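Local coordinates for cytoplasmic protein (Cryptococcus neoformans var. grubii serotype A, PDB 7LPO), which acts as a sterylglucosidase of glycoside hydrolase family 5, probably cleaving the beta-glucosidic bond that joins glucose to a sterol, at residues G60-A65 / A156-L161; R149-S154 / Y169-T174; A176-C181 / A196-T201; T204-Q209 / E301-G306; K293-T298 / S327-D332. All coordinates share one frame; numbering follows the deposited sequence.

The five contacts show how a family 5 TIM barrel packs the long insertions between its strands. Along the chain, contacts 1 and 2 interlock, their segments alternating; contact 3 follows in series, and contacts 4 and 5 interlock again. Contacts 2 and 3 lie closest, their centres about 8 Å apart, whereas contacts 1 and 5 lie about 27 Å apart. Most of the segments belong to the insertions after strands 137-143 and 263-267. Helix 206-221 begins in contact 4, beside contacts 2 and 3, and helix 299-306 leads on from strand 294-295 of contact 5. Apolar touches and probable hydrogen bonds between neighbouring contacts thus tie these segments together beside the barrel.

Contact 1: G60-A65 / A156-L161; sequences GFWETA and APLWTL
L158 reaches across to helix 61-66 with its CB and both methyls, meeting W62 and A65. Its CB already lies 4.0 Å from A65 CB. From there CG stands anti to the backbone N (chi1 173°), which carries the fork toward the helix. One branch, CD2, rests against A65, 3.6 Å from A65 CB and almost as near to A65 C. The other, CD1, comes up to the rim of the W62 indole, 3.8 Å from W62 CZ3 and close to the ring plane. This is an edge approach, and the two side chains run roughly at right angles. A face of the same indole is occupied by F61, whose CD2 sits 3.6 Å above the plane of the W62 ring, over its centre, while W62 NE1 is hydrogen-bonded to E182. Behind L158 the turn is tied by P157 O, which accepts both T160 N and T160 OG1; T160 OG1 lies 2.8 Å from P157 O. The whole is buried apolar packing between helix 61-66 and the residues leading into helix 159-163, and it joins the elements that follow strands 35-43 and 137-143 of the family 5 TIM barrel.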
# COMPACT_ATOMS: atom_id res chain seq x y z
N GLY A 60 23.74 -13.99 -1.80
CA GLY A 60 23.12 -14.21 -0.51
C GLY A 60 21.60 -14.25 -0.52
O GLY A 60 21.00 -14.63 0.49
N PHE A 61 20.97 -13.90 -1.65
CA PHE A 61 19.52 -13.80 -1.74
C PHE A 61 18.85 -15.13 -1.43
O PHE A 61 17.99 -15.22 -0.54
CB PHE A 61 19.14 -13.30 -3.14
CG PHE A 61 17.66 -13.21 -3.41
CD1 PHE A 61 16.90 -12.21 -2.85
CD2 PHE A 61 17.05 -14.12 -4.25
CE1 PHE A 61 15.54 -12.13 -3.11
CE2 PHE A 61 15.70 -14.05 -4.52
CZ PHE A 61 14.94 -13.05 -3.95
N TRP A 62 19.23 -16.18 -2.14
CA TRP A 62 18.63 -17.49 -1.92
C TRP A 62 19.19 -18.18 -0.68
O TRP A 62 18.44 -18.79 0.09
CB TRP A 62 18.87 -18.37 -3.15
CG TRP A 62 18.21 -17.90 -4.41
CD1 TRP A 62 18.83 -17.43 -5.53
CD2 TRP A 62 16.81 -17.85 -4.67
NE1 TRP A 62 17.91 -17.13 -6.49
CE2 TRP A 62 16.66 -17.36 -5.99
CE3 TRP A 62 15.67 -18.19 -3.94
CZ2 TRP A 62 15.40 -17.17 -6.57
CZ3 TRP A 62 14.42 -18.00 -4.53
CH2 TRP A 62 14.30 -17.50 -5.83
N GLU A 63 20.51 -18.08 -0.46
CA GLU A 63 21.15 -18.89 0.57
C GLU A 63 20.63 -18.55 1.96
O GLU A 63 20.39 -19.46 2.78
CB GLU A 63 22.66 -18.68 0.53
CG GLU A 63 23.34 -19.24 -0.71
CD GLU A 63 23.34 -18.26 -1.87
OE1 GLU A 63 22.69 -17.20 -1.78
OE2 GLU A 63 24.00 -18.56 -2.89
N THR A 64 20.47 -17.27 2.27
CA THR A 64 20.01 -16.91 3.61
C THR A 64 18.59 -17.39 3.83
O THR A 64 18.25 -17.86 4.93
CB THR A 64 20.10 -15.40 3.83
OG1 THR A 64 19.40 -14.71 2.79
CG2 THR A 64 21.56 -14.94 3.84
N ALA A 65 17.73 -17.30 2.81
CA ALA A 65 16.35 -17.73 2.98
C ALA A 65 16.26 -19.25 3.06
O ALA A 65 15.46 -19.80 3.83
CB ALA A 65 15.48 -17.18 1.85
N ALA A 156 5.78 -13.21 1.48
CA ALA A 156 5.73 -14.53 2.10
C ALA A 156 7.11 -15.17 2.22
O ALA A 156 8.02 -14.87 1.44
CB ALA A 156 4.82 -15.44 1.29
N PRO A 157 7.30 -16.04 3.21
CA PRO A 157 8.60 -16.72 3.35
C PRO A 157 8.83 -17.71 2.22
O PRO A 157 7.90 -18.25 1.62
CB PRO A 157 8.51 -17.42 4.71
CG PRO A 157 7.05 -17.54 5.00
CD PRO A 157 6.38 -16.36 4.32
N LEU A 158 10.12 -17.96 1.95
CA LEU A 158 10.50 -18.80 0.83
C LEU A 158 9.86 -20.19 0.89
O LEU A 158 9.59 -20.79 -0.15
CB LEU A 158 12.03 -18.93 0.78
CG LEU A 158 12.64 -19.91 -0.21
CD1 LEU A 158 12.43 -19.45 -1.65
CD2 LEU A 158 14.13 -20.05 0.10
N TRP A 159 9.62 -20.71 2.09
CA TRP A 159 9.10 -22.07 2.15
C TRP A 159 7.69 -22.18 1.60
O TRP A 159 7.25 -23.30 1.32
CB TRP A 159 9.18 -22.62 3.57
CG TRP A 159 8.49 -21.84 4.67
CD1 TRP A 159 9.08 -21.02 5.58
CD2 TRP A 159 7.09 -21.85 4.99
NE1 TRP A 159 8.14 -20.51 6.44
CE2 TRP A 159 6.92 -21.00 6.10
CE3 TRP A 159 5.98 -22.50 4.44
CZ2 TRP A 159 5.67 -20.78 6.67
CZ3 TRP A 159 4.75 -22.27 5.01
CH2 TRP A 159 4.60 -21.42 6.12
N THR A 160 6.96 -21.06 1.42
CA THR A 160 5.63 -21.17 0.82
C THR A 160 5.71 -21.60 -0.64
O THR A 160 4.81 -22.29 -1.13
CB THR A 160 4.86 -19.85 0.93
OG1 THR A 160 5.57 -18.79 0.26
CG2 THR A 160 4.62 -19.49 2.39
N LEU A 161 6.77 -21.19 -1.35
CA LEU A 161 6.96 -21.66 -2.72
C LEU A 161 7.09 -23.18 -2.77
O LEU A 161 6.46 -23.84 -3.61
CB LEU A 161 8.20 -21.01 -3.33
CG LEU A 161 8.03 -19.62 -3.94
CD1 LEU A 161 7.73 -18.63 -2.85
CD2 LEU A 161 9.28 -19.21 -4.70

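Contact 2: R149-S154 / Y169-T174; sequences RFTGGS and YHLTAT
L171 meets F150 and T151 where two irregular segments face each other within the long insertion that follows strand 137-143 of the TIM barrel, one before and one after helix 159-163 in the chain. The van der Waals part of the contact is carried by one methyl, L171 CD1. L171 CG lies anti to its own carbonyl carbon (chi1 -68°), and this directs the fork toward the 149-154 segment. There L171 CD1 comes to 3.0 Å from F150 O, shorter than normal contact, so the exact fit at this point is doubtful. The same methyl touches T151 more loosely, with T151 CG2 4.3 Å away from L171 CD1. The other methyl of the leucine, CD2, packs on A207 at the start of helix 206-221, and L161 adds a further apolar neighbour.

Polar bonds serve each segment separately, and none crosses between the two. R149 O accepts G152 N, closing the turn that presents F150 O. T151 turns its hydroxyl away to S148 OG and V146 O, while its methyl faces L171 and A207. On the other segment, H170 O holds T174 twice and so closes the helix-like turn that carries L171. T174 N lies 3.3 Å from H170 O and T174 OG1 only 2.9 Å from it, the two donors arriving from opposite faces of the carbonyl plane.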
# COMPACT_ATOMS: atom_id res chain seq x y z
N ARG A 149 9.30 -11.81 -2.05
CA ARG A 149 10.55 -11.40 -2.70
C ARG A 149 11.00 -12.43 -3.74
O ARG A 149 11.54 -12.07 -4.79
CB ARG A 149 11.67 -11.23 -1.67
CG ARG A 149 11.50 -10.12 -0.68
CD ARG A 149 12.79 -9.88 0.11
NE ARG A 149 13.19 -11.04 0.93
CZ ARG A 149 14.41 -11.56 0.94
NH1 ARG A 149 15.37 -11.05 0.18
NH2 ARG A 149 14.68 -12.60 1.72
N PHE A 150 10.81 -13.71 -3.44
CA PHE A 150 11.25 -14.80 -4.31
C PHE A 150 10.41 -14.93 -5.56
O PHE A 150 10.80 -15.67 -6.47
CB PHE A 150 11.28 -16.07 -3.46
CG PHE A 150 11.83 -15.82 -2.08
CD1 PHE A 150 13.19 -15.59 -1.91
CD2 PHE A 150 11.00 -15.70 -0.99
CE1 PHE A 150 13.70 -15.30 -0.68
CE2 PHE A 150 11.51 -15.40 0.25
CZ PHE A 150 12.86 -15.20 0.41
N THR A 151 9.28 -14.21 -5.64
CA THR A 151 8.46 -14.18 -6.84
C THR A 151 8.32 -12.76 -7.38
O THR A 151 7.39 -12.47 -8.14
CB THR A 151 7.09 -14.81 -6.59
OG1 THR A 151 6.54 -14.35 -5.36
CG2 THR A 151 7.22 -16.32 -6.52
N GLY A 152 9.23 -11.86 -6.99
CA GLY A 152 9.39 -10.57 -7.64
C GLY A 152 9.13 -9.36 -6.76
O GLY A 152 9.16 -8.23 -7.28
N GLY A 153 8.85 -9.53 -5.47
CA GLY A 153 8.37 -8.42 -4.67
C GLY A 153 8.71 -8.46 -3.19
O GLY A 153 9.83 -8.14 -2.79
N SER A 154 7.71 -8.79 -2.38
CA SER A 154 7.87 -8.85 -0.93
C SER A 154 6.74 -9.70 -0.39
O SER A 154 5.74 -9.94 -1.08
CB SER A 154 7.85 -7.46 -0.30
OG SER A 154 6.53 -6.93 -0.23
N TYR A 169 14.38 -21.95 -8.08
CA TYR A 169 15.49 -21.72 -8.99
C TYR A 169 15.10 -21.84 -10.46
O TYR A 169 15.93 -21.53 -11.32
CB TYR A 169 16.60 -22.70 -8.64
CG TYR A 169 17.01 -22.48 -7.21
CD1 TYR A 169 17.66 -21.32 -6.83
CD2 TYR A 169 16.71 -23.41 -6.23
CE1 TYR A 169 18.02 -21.09 -5.52
CE2 TYR A 169 17.08 -23.20 -4.92
CZ TYR A 169 17.73 -22.03 -4.57
OH TYR A 169 18.10 -21.80 -3.27
N HIS A 170 13.86 -22.24 -10.76
CA HIS A 170 13.41 -22.36 -12.14
C HIS A 170 12.46 -21.23 -12.54
O HIS A 170 11.93 -21.25 -13.66
CB HIS A 170 12.77 -23.73 -12.36
CG HIS A 170 13.72 -24.86 -12.18
ND1 HIS A 170 13.32 -26.18 -12.13
CD2 HIS A 170 15.07 -24.88 -12.01
CE1 HIS A 170 14.37 -26.96 -11.94
NE2 HIS A 170 15.44 -26.19 -11.87
N LEU A 171 12.23 -20.26 -11.65
CA LEU A 171 11.30 -19.17 -11.93
C LEU A 171 11.74 -18.36 -13.13
O LEU A 171 10.93 -18.02 -14.00
CB LEU A 171 11.18 -18.27 -10.70
CG LEU A 171 10.51 -18.89 -9.47
CD1 LEU A 171 10.79 -18.11 -8.20
CD2 LEU A 171 8.99 -18.98 -9.74
N THR A 172 13.03 -18.04 -13.21
CA THR A 172 13.54 -17.19 -14.28
C THR A 172 13.56 -17.91 -15.62
O THR A 172 13.15 -17.35 -16.64
CB THR A 172 14.94 -16.69 -13.91
OG1 THR A 172 14.87 -15.87 -12.73
CG2 THR A 172 15.56 -15.90 -15.06
N ALA A 173 14.05 -19.16 -15.63
CA ALA A 173 14.15 -19.89 -16.89
C ALA A 173 12.79 -20.03 -17.56
O ALA A 173 12.67 -19.91 -18.78
CB ALA A 173 14.77 -21.27 -16.64
N THR A 174 11.74 -20.28 -16.77
CA THR A 174 10.40 -20.47 -17.30
C THR A 174 9.62 -19.16 -17.44
O THR A 174 8.48 -19.18 -17.92
CB THR A 174 9.60 -21.42 -16.39
OG1 THR A 174 9.43 -20.81 -15.10
CG2 THR A 174 10.28 -22.78 -16.25

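Contact 3: A176-C181 / A196-T201; sequences AAYLHC and AMIWGT
Y178 has its CG anti to the carbonyl carbon (chi1 -69°), and this swings the phenol ring against I198 and T201. On the facing segment I198 sends CG1 out anti to its backbone N (chi1 -162°), and the chain stays extended as far as CD1. With these torsions I198 CD1 lies 4.4 Å from Y178 CD2, approaching the ring obliquely. The same ring atom has a polar neighbour as well: T201 OG1 stands at the edge of the ring, near its plane and also 4.4 Å from Y178 CD2. These are loose van der Waals touches, and the tyrosine slots in beside a turn that is already braced by its own bonds.

That bracing centres on I198 O, which accepts two donors from T201. The backbone T201 N lies 3.0 Å from I198 O, the bond of a 3-10 turn. T201 OG1, 2.8 Å from I198 O, adds a second bond in the carbonyl plane, fixing the rotation of the threonine and holding its oxygen at the tyrosine edge. Other residues complete the setting: W183 meets the Y178 ring edge-to-face, H205 meets it with planes about 60° apart, and N202 OD1 accepts Y178 N. Extended chain beside a 3-10 turn, with the Y178 ring laid against the turn, is how this contact folds the strand-poor insertion of the TIM barrel between strands 137-143 and 263-267 back upon itself.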
# COMPACT_ATOMS: atom_id res chain seq x y z
N ALA A 176 8.29 -17.70 -15.11
CA ALA A 176 7.20 -17.79 -14.16
C ALA A 176 7.19 -16.59 -13.21
O ALA A 176 6.15 -16.28 -12.64
CB ALA A 176 7.31 -19.09 -13.36
N ALA A 177 8.32 -15.93 -13.04
CA ALA A 177 8.41 -14.67 -12.32
C ALA A 177 9.67 -13.95 -12.80
O ALA A 177 10.65 -14.59 -13.19
CB ALA A 177 8.46 -14.88 -10.81
N TYR A 178 9.62 -12.62 -12.78
CA TYR A 178 10.79 -11.79 -13.08
C TYR A 178 11.31 -11.24 -11.77
O TYR A 178 10.63 -10.46 -11.10
CB TYR A 178 10.44 -10.66 -14.05
CG TYR A 178 10.11 -11.12 -15.44
CD1 TYR A 178 10.87 -12.10 -16.07
CD2 TYR A 178 9.04 -10.57 -16.13
CE1 TYR A 178 10.57 -12.53 -17.34
CE2 TYR A 178 8.73 -10.98 -17.42
CZ TYR A 178 9.50 -11.96 -18.01
OH TYR A 178 9.20 -12.38 -19.28
N LEU A 179 12.52 -11.65 -11.40
CA LEU A 179 13.19 -11.17 -10.21
C LEU A 179 14.20 -10.10 -10.61
O LEU A 179 14.97 -10.29 -11.55
CB LEU A 179 13.92 -12.31 -9.49
CG LEU A 179 13.08 -13.24 -8.62
CD1 LEU A 179 11.80 -13.65 -9.29
CD2 LEU A 179 13.94 -14.46 -8.27
N HIS A 180 14.20 -8.99 -9.87
CA HIS A 180 15.13 -7.91 -10.16
C HIS A 180 16.58 -8.42 -10.19
O HIS A 180 17.36 -8.06 -11.08
CB HIS A 180 14.97 -6.81 -9.12
CG HIS A 180 15.70 -5.56 -9.46
ND1 HIS A 180 15.82 -4.51 -8.57
CD2 HIS A 180 16.35 -5.18 -10.58
CE1 HIS A 180 16.51 -3.54 -9.14
NE2 HIS A 180 16.84 -3.92 -10.37
N CYS A 181 16.95 -9.25 -9.23
CA CYS A 181 18.34 -9.68 -9.13
C CYS A 181 18.72 -10.74 -10.16
O CYS A 181 19.91 -11.05 -10.28
CB CYS A 181 18.63 -10.20 -7.72
SG CYS A 181 17.90 -11.81 -7.35
N ALA A 196 11.09 -0.24 -15.92
CA ALA A 196 10.28 0.49 -14.96
C ALA A 196 8.96 -0.22 -14.69
O ALA A 196 8.18 -0.49 -15.62
CB ALA A 196 10.01 1.90 -15.48
N MET A 197 8.70 -0.50 -13.42
CA MET A 197 7.41 -0.98 -12.94
C MET A 197 7.03 -2.33 -13.52
O MET A 197 5.86 -2.73 -13.46
CB MET A 197 6.31 0.04 -13.25
CG MET A 197 6.41 1.36 -12.49
SD MET A 197 6.92 1.22 -10.76
CE MET A 197 5.38 1.19 -9.92
N ILE A 198 7.99 -3.06 -14.09
CA ILE A 198 7.64 -4.36 -14.63
C ILE A 198 7.36 -5.35 -13.50
O ILE A 198 6.72 -6.38 -13.73
CB ILE A 198 8.74 -4.88 -15.57
CG1 ILE A 198 8.18 -6.00 -16.46
CG2 ILE A 198 9.93 -5.37 -14.80
CD1 ILE A 198 9.11 -6.40 -17.60
N TRP A 199 7.81 -5.05 -12.28
CA TRP A 199 7.61 -5.99 -11.18
C TRP A 199 6.14 -6.34 -11.02
O TRP A 199 5.80 -7.45 -10.58
CB TRP A 199 8.18 -5.41 -9.88
CG TRP A 199 7.41 -4.24 -9.35
CD1 TRP A 199 7.71 -2.91 -9.52
CD2 TRP A 199 6.22 -4.28 -8.56
NE1 TRP A 199 6.77 -2.13 -8.90
CE2 TRP A 199 5.84 -2.94 -8.30
CE3 TRP A 199 5.43 -5.32 -8.05
CZ2 TRP A 199 4.71 -2.62 -7.57
CZ3 TRP A 199 4.31 -4.99 -7.31
CH2 TRP A 199 3.97 -3.66 -7.08
N GLY A 200 5.25 -5.40 -11.37
CA GLY A 200 3.83 -5.60 -11.16
C GLY A 200 3.22 -6.64 -12.08
O GLY A 200 2.19 -7.24 -11.73
N THR A 201 3.82 -6.88 -13.24
CA THR A 201 3.34 -7.91 -14.15
C THR A 201 3.51 -9.32 -13.60
O THR A 201 2.95 -10.28 -14.15
CB THR A 201 4.05 -7.83 -15.52
OG1 THR A 201 5.43 -8.20 -15.40
CG2 THR A 201 3.95 -6.41 -16.09

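Contact 4: T204-Q209 / E301-G306; sequences THLANQ and EGMRLG
G302 O accepts a backbone bond from G306 N at 2.8 Å and at the same time bears the L206 side chain that reaches across from the other helix. The site is a helix-helix packing within the insertions of a family 5 TIM barrel, where the first turn of helix 206-221 abuts helix 299-306. The backbones come close, with L206 CA and G302 CA 5.6 Å apart.

L206 carries the contact on its own. Its CG stands anti to the backbone N (chi1 174°), and the two methyls beyond it take different partners. CD2 touches G302 O at 3.3 Å, so the carbonyl is packed by a methyl while its hydrogen bond runs along the helix. CD1 faces M303 and lies 4.2 Å from M303 CG, an apolar touch that widens the footprint of the leucine. L338 also packs on L206.

The first turn of helix 206-221 is well tied down. H205 stands at its N-cap position, and H205 O accepts Q209 N at 2.9 Å. On the H205 ring, ND1 is bonded to T201 O. Just past H205, A207 shares a backbone bond with A176, so the helix start is stitched to the preceding segment too. At the far end of the contact it is the glycine at 306 that matters for the fit: L206 CD2 lies 3.7 Å from G306 CA, in the place a side chain at 306 would need.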
# COMPACT_ATOMS: atom_id res chain seq x y z
N THR A 204 0.52 -11.53 -13.18
CA THR A 204 -0.04 -12.23 -14.33
C THR A 204 1.00 -13.11 -15.01
O THR A 204 0.91 -13.37 -16.21
CB THR A 204 -0.65 -11.24 -15.33
OG1 THR A 204 0.32 -10.27 -15.75
CG2 THR A 204 -1.83 -10.49 -14.71
N HIS A 205 2.00 -13.57 -14.26
CA HIS A 205 2.85 -14.66 -14.69
C HIS A 205 2.57 -15.89 -13.83
O HIS A 205 1.88 -15.82 -12.81
CB HIS A 205 4.32 -14.27 -14.61
CG HIS A 205 4.78 -13.39 -15.74
ND1 HIS A 205 4.29 -12.12 -15.93
CD2 HIS A 205 5.68 -13.59 -16.73
CE1 HIS A 205 4.88 -11.57 -16.97
NE2 HIS A 205 5.73 -12.44 -17.47
N LEU A 206 3.16 -17.01 -14.23
CA LEU A 206 2.66 -18.32 -13.81
C LEU A 206 2.78 -18.55 -12.30
O LEU A 206 1.90 -19.17 -11.69
CB LEU A 206 3.41 -19.42 -14.57
CG LEU A 206 3.12 -20.86 -14.16
CD1 LEU A 206 1.64 -21.13 -14.29
CD2 LEU A 206 3.92 -21.88 -14.99
N ALA A 207 3.86 -18.09 -11.68
CA ALA A 207 4.03 -18.38 -10.26
C ALA A 207 2.93 -17.72 -9.43
O ALA A 207 2.25 -18.37 -8.63
CB ALA A 207 5.41 -17.94 -9.78
N ASN A 208 2.77 -16.40 -9.59
CA ASN A 208 1.70 -15.70 -8.88
C ASN A 208 0.33 -16.23 -9.30
O ASN A 208 -0.59 -16.30 -8.48
CB ASN A 208 1.78 -14.20 -9.15
CG ASN A 208 2.61 -13.46 -8.13
OD1 ASN A 208 2.07 -12.83 -7.22
ND2 ASN A 208 3.93 -13.53 -8.28
N GLN A 209 0.16 -16.55 -10.59
CA GLN A 209 -1.13 -17.03 -11.06
C GLN A 209 -1.50 -18.33 -10.35
O GLN A 209 -2.67 -18.56 -10.02
CB GLN A 209 -1.12 -17.23 -12.57
CG GLN A 209 -1.27 -15.95 -13.36
CD GLN A 209 -0.93 -16.12 -14.83
OE1 GLN A 209 -0.02 -16.87 -15.20
NE2 GLN A 209 -1.66 -15.41 -15.68
N GLU A 301 0.09 -20.06 -22.42
CA GLU A 301 1.49 -19.98 -22.81
C GLU A 301 2.41 -20.10 -21.60
O GLU A 301 3.48 -20.71 -21.68
CB GLU A 301 1.77 -18.67 -23.55
CG GLU A 301 1.21 -18.62 -24.96
CD GLU A 301 1.51 -17.30 -25.68
OE1 GLU A 301 1.63 -16.25 -25.00
OE2 GLU A 301 1.63 -17.32 -26.92
N GLY A 302 2.01 -19.53 -20.46
CA GLY A 302 2.84 -19.61 -19.27
C GLY A 302 2.91 -21.02 -18.70
O GLY A 302 3.96 -21.44 -18.21
N MET A 303 1.80 -21.76 -18.77
CA MET A 303 1.79 -23.15 -18.35
C MET A 303 2.70 -24.00 -19.24
O MET A 303 3.45 -24.85 -18.75
CB MET A 303 0.36 -23.69 -18.38
CG MET A 303 -0.55 -23.10 -17.30
SD MET A 303 -2.29 -23.54 -17.54
CE MET A 303 -3.07 -22.53 -16.28
N ARG A 304 2.64 -23.80 -20.56
CA ARG A 304 3.55 -24.51 -21.45
C ARG A 304 4.99 -24.16 -21.12
O ARG A 304 5.87 -25.04 -21.12
CB ARG A 304 3.26 -24.17 -22.91
CG ARG A 304 1.94 -24.71 -23.43
CD ARG A 304 1.56 -23.98 -24.69
NE ARG A 304 0.25 -24.37 -25.21
CZ ARG A 304 -0.49 -23.61 -26.00
NH1 ARG A 304 -0.06 -22.41 -26.37
NH2 ARG A 304 -1.67 -24.05 -26.43
N LEU A 305 5.27 -22.89 -20.86
CA LEU A 305 6.61 -22.49 -20.45
C LEU A 305 7.00 -23.17 -19.15
O LEU A 305 8.15 -23.59 -18.97
CB LEU A 305 6.67 -20.96 -20.29
CG LEU A 305 6.66 -20.14 -21.58
CD1 LEU A 305 6.49 -18.64 -21.27
CD2 LEU A 305 7.93 -20.35 -22.37
N GLY A 306 6.06 -23.27 -18.20
CA GLY A 306 6.35 -23.92 -16.94
C GLY A 306 6.62 -25.41 -17.07
O GLY A 306 7.12 -26.02 -16.12

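Contact 5: K293-T298 / S327-D332; sequences KGPSPT and SRQTID
P295 is the buried half of this contact, and Q329 and I331 come to it from the edge strand beyond. On the packed side, P295 CB meets I331 CD1 at 4.1 Å. I331 has CG1 anti to its carbonyl carbon (chi1 -60°), and its extended chain brings CD1 to the proline ring. Both residues also rest on V313, which belongs to the strand between them, and P295 touches Y178 as well. I331 packs further on L305, so the apolar patch runs on into helix 299-306.

The solvent side is made by Q329, which is exposed. Its side chain is extended beyond CG, and its amide oxygen skirts the rim of the proline: Q329 OE1 lies 3.7 Å from P295 CG. This is a plain van der Waals touch, with no hydrogen bond between the two segments. It is no longer than the isoleucine touch; the difference lies in the surroundings, since I331 shares V313 and L305 as apolar neighbours whereas the glutamine lies along the outside.

S296 OG bends back to G294 O at 2.9 Å, arriving from above the carbonyl plane, and so ties the chain just after the proline. P295 CA and Q329 CA are only 6.6 Å apart although a strand separates them, consistent with a strongly curled sheet. Strands 294-295 and 322-331 are the two edges of a three-stranded antiparallel sheet around strand 311-319, and T298, capping E301 N, leads directly from the first of them into helix 299-306, whose L305 packs on I331.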
# COMPACT_ATOMS: atom_id res chain seq x y z
N LYS A 293 3.41 -5.21 -19.66
CA LYS A 293 4.69 -4.60 -19.99
C LYS A 293 5.72 -5.70 -20.08
O LYS A 293 5.76 -6.60 -19.24
CB LYS A 293 5.11 -3.56 -18.96
CG LYS A 293 6.52 -3.04 -19.19
CD LYS A 293 6.68 -1.63 -18.68
CE LYS A 293 7.95 -1.01 -19.23
NZ LYS A 293 8.26 0.30 -18.60
N GLY A 294 6.57 -5.62 -21.11
CA GLY A 294 7.55 -6.65 -21.35
C GLY A 294 6.89 -7.90 -21.89
O GLY A 294 5.72 -7.89 -22.30
N PRO A 295 7.64 -9.01 -21.89
CA PRO A 295 7.08 -10.27 -22.40
C PRO A 295 5.91 -10.72 -21.55
O PRO A 295 6.03 -10.85 -20.33
CB PRO A 295 8.25 -11.25 -22.32
CG PRO A 295 9.48 -10.41 -22.02
CD PRO A 295 8.99 -9.18 -21.32
N SER A 296 4.78 -10.97 -22.20
CA SER A 296 3.52 -11.23 -21.50
C SER A 296 2.89 -12.51 -22.03
O SER A 296 2.04 -12.48 -22.93
CB SER A 296 2.56 -10.05 -21.66
OG SER A 296 3.20 -8.82 -21.34
N PRO A 297 3.26 -13.65 -21.47
CA PRO A 297 2.60 -14.90 -21.88
C PRO A 297 1.15 -14.91 -21.43
O PRO A 297 0.81 -14.41 -20.36
CB PRO A 297 3.42 -16.00 -21.20
CG PRO A 297 4.29 -15.33 -20.20
CD PRO A 297 4.40 -13.87 -20.56
N THR A 298 0.28 -15.45 -22.28
CA THR A 298 -1.08 -15.77 -21.87
C THR A 298 -1.03 -16.83 -20.78
O THR A 298 0.00 -17.48 -20.60
CB THR A 298 -1.87 -16.28 -23.07
OG1 THR A 298 -1.29 -17.51 -23.53
CG2 THR A 298 -1.84 -15.26 -24.21
N SER A 327 7.29 -5.96 -30.23
CA SER A 327 7.63 -7.18 -30.94
C SER A 327 7.31 -8.40 -30.07
O SER A 327 7.19 -8.31 -28.85
CB SER A 327 9.10 -7.19 -31.32
OG SER A 327 9.92 -7.12 -30.17
N ARG A 328 7.18 -9.55 -30.72
CA ARG A 328 7.10 -10.81 -30.01
C ARG A 328 8.50 -11.26 -29.63
O ARG A 328 9.48 -10.97 -30.33
CB ARG A 328 6.41 -11.87 -30.86
CG ARG A 328 4.91 -11.66 -31.00
CD ARG A 328 4.22 -12.88 -31.60
NE ARG A 328 3.59 -13.74 -30.59
CZ ARG A 328 2.32 -14.11 -30.61
NH1 ARG A 328 1.51 -13.71 -31.58
NH2 ARG A 328 1.84 -14.89 -29.65
N GLN A 329 8.60 -11.96 -28.50
CA GLN A 329 9.88 -12.43 -27.97
C GLN A 329 9.78 -13.91 -27.64
O GLN A 329 8.78 -14.36 -27.08
CB GLN A 329 10.27 -11.64 -26.72
CG GLN A 329 10.76 -10.23 -27.02
CD GLN A 329 11.12 -9.46 -25.77
OE1 GLN A 329 11.81 -9.96 -24.88
NE2 GLN A 329 10.66 -8.21 -25.70
N THR A 330 10.81 -14.66 -28.01
CA THR A 330 10.86 -16.08 -27.70
C THR A 330 11.43 -16.27 -26.30
O THR A 330 12.49 -15.73 -25.97
CB THR A 330 11.71 -16.83 -28.73
OG1 THR A 330 11.10 -16.72 -30.02
CG2 THR A 330 11.84 -18.30 -28.35
N ILE A 331 10.71 -17.03 -25.48
CA ILE A 331 11.20 -17.51 -24.19
C ILE A 331 11.42 -19.01 -24.33
O ILE A 331 10.49 -19.75 -24.70
CB ILE A 331 10.22 -17.19 -23.05
CG1 ILE A 331 10.01 -15.67 -22.94
CG2 ILE A 331 10.72 -17.77 -21.74
CD1 ILE A 331 8.79 -15.29 -22.12
N ASP A 332 12.64 -19.46 -24.06
CA ASP A 332 12.99 -20.87 -24.21
C ASP A 332 13.56 -21.40 -22.90
O ASP A 332 14.75 -21.21 -22.62
CB ASP A 332 13.99 -21.06 -25.35
CG ASP A 332 14.21 -22.53 -25.69
OD1 ASP A 332 13.70 -23.40 -24.95
OD2 ASP A 332 14.88 -22.80 -26.71